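Local coordinates for Isomerase/lactonizing enzyme (Agrobacterium fabrum str. C58, PDB 2NQL), which is an enolase-superfamily enzyme of the mandelate racemase/muconate lactonizing family that binds a sodium ion, at residues V55-E60 and A124-A129. Numbering follows the deposited sequence. Where two conformers were deposited one is given.
Sequences VRMTTE and AALDIA
Val55 and Met57 face helix residues Ala125, Leu126 and Ala129 across a strand-on-helix contact in which the axes of strand 55-59 and helix 124-129 approach to 8.5 Å, their N-to-C directions 43° apart, with Val55 level with Ala125 and Met57 with Ala129. Val55 straddles two helix residues: with CG1 anti to the backbone N and CG2 beside it, CG2 rests on CB of Ala125 at 3.9 Å, while CG1 meets CD2 of Leu126 at 4.1 Å. That same leucine methyl also takes the end of Met57, whose CE lies 3.8 Å from Leu126 CD2, the two side chains crossing at about a right angle. Met57 leaves the strand extended and bends only at its last torsion (chi3 -76°), which brings CE to 3.6 Å from the carbonyl O of Leu126. At its root, Met57 CB sits 3.9 Å from Ala129 CB. Both segments belong to the N-terminal capping domain of the enolase superfamily, where helix 117-138 lies over the antiparallel sheet that includes strands 5-15, 50-59 and 64-70. No hydrogen bond spans the two segments, and all five touching residues are buried. Val8 of strand 5-15 touches both Val55 and Leu126, and farther along the helix Leu130 and Ile133 pack on Met57. On the other side of the strand, Arg56 points away from the helix and forms a salt bridge with Glu9.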
# COMPACT_ATOMS: atom_id res chain seq x y z
N VAL A 55 12.37 -12.11 -10.70
CA VAL A 55 13.11 -11.09 -11.47
C VAL A 55 14.53 -11.59 -11.75
O VAL A 55 15.20 -12.02 -10.83
CB VAL A 55 13.18 -9.73 -10.70
CG1 VAL A 55 14.14 -8.76 -11.40
CG2 VAL A 55 11.78 -9.11 -10.64
N ARG A 56 14.93 -11.58 -13.02
CA ARG A 56 16.33 -11.80 -13.39
C ARG A 56 16.97 -10.47 -13.76
O ARG A 56 16.48 -9.78 -14.68
CB ARG A 56 16.42 -12.75 -14.57
CG ARG A 56 17.88 -13.05 -15.00
CD ARG A 56 17.99 -14.21 -15.99
NE ARG A 56 17.26 -13.99 -17.24
CZ ARG A 56 16.85 -14.97 -18.04
NH1 ARG A 56 17.10 -16.25 -17.75
NH2 ARG A 56 16.21 -14.67 -19.15
N MET A 57 18.04 -10.15 -13.05
CA MET A 57 18.75 -8.89 -13.16
C MET A 57 20.17 -9.21 -13.60
O MET A 57 20.84 -10.06 -12.98
CB MET A 57 18.76 -8.19 -11.80
CG MET A 57 19.22 -6.71 -11.85
SD MET A 57 19.21 -5.91 -10.25
CE MET A 57 17.44 -5.62 -10.03
N THR A 58 20.64 -8.57 -14.67
CA THR A 58 21.94 -8.94 -15.25
C THR A 58 22.80 -7.68 -15.37
O THR A 58 22.32 -6.65 -15.79
CB THR A 58 21.78 -9.61 -16.63
OG1 THR A 58 20.87 -10.70 -16.51
CG2 THR A 58 23.14 -10.17 -17.14
N THR A 59 24.06 -7.77 -14.95
CA THR A 59 25.01 -6.67 -15.15
C THR A 59 25.56 -6.64 -16.57
O THR A 59 25.46 -7.62 -17.32
CB THR A 59 26.20 -6.73 -14.15
OG1 THR A 59 27.08 -7.80 -14.51
CG2 THR A 59 25.74 -6.87 -12.70
N GLU A 60 26.16 -5.50 -16.94
CA GLU A 60 26.88 -5.33 -18.20
C GLU A 60 27.93 -6.42 -18.38
O GLU A 60 28.13 -6.94 -19.47
CB GLU A 60 27.55 -3.95 -18.21
CG GLU A 60 26.56 -2.82 -18.01
CD GLU A 60 27.06 -1.47 -18.46
OE1 GLU A 60 28.29 -1.30 -18.61
OE2 GLU A 60 26.21 -0.58 -18.66
N ALA A 124 10.93 -5.24 -3.24
CA ALA A 124 11.50 -6.41 -2.57
C ALA A 124 12.20 -7.32 -3.58
O ALA A 124 13.37 -7.74 -3.35
CB ALA A 124 10.37 -7.18 -1.82
N ALA A 125 11.54 -7.61 -4.70
CA ALA A 125 12.15 -8.44 -5.73
C ALA A 125 13.43 -7.83 -6.31
O ALA A 125 14.44 -8.52 -6.49
CB ALA A 125 11.14 -8.80 -6.82
N LEU A 126 13.41 -6.52 -6.59
CA LEU A 126 14.59 -5.84 -7.11
C LEU A 126 15.73 -5.80 -6.10
O LEU A 126 16.88 -5.91 -6.49
CB LEU A 126 14.21 -4.40 -7.51
CG LEU A 126 13.20 -4.36 -8.66
CD1 LEU A 126 12.65 -2.90 -8.88
CD2 LEU A 126 13.70 -4.96 -10.02
N ASP A 127 15.37 -5.64 -4.83
CA ASP A 127 16.35 -5.52 -3.75
C ASP A 127 17.07 -6.87 -3.54
O ASP A 127 18.30 -6.92 -3.40
CB ASP A 127 15.67 -5.06 -2.46
CG ASP A 127 16.65 -4.83 -1.31
OD1 ASP A 127 17.29 -3.75 -1.26
OD2 ASP A 127 16.77 -5.72 -0.44
N ILE A 128 16.30 -7.95 -3.56
CA ILE A 128 16.90 -9.30 -3.43
C ILE A 128 17.87 -9.57 -4.61
O ILE A 128 19.01 -10.00 -4.40
CB ILE A 128 15.79 -10.39 -3.33
CG1 ILE A 128 14.98 -10.20 -2.03
CG2 ILE A 128 16.45 -11.82 -3.43
CD1 ILE A 128 13.65 -10.96 -1.98
N ALA A 129 17.45 -9.27 -5.85
CA ALA A 129 18.30 -9.48 -7.02
C ALA A 129 19.59 -8.65 -6.96
O ALA A 129 20.66 -9.13 -7.30
CB ALA A 129 17.55 -9.23 -8.28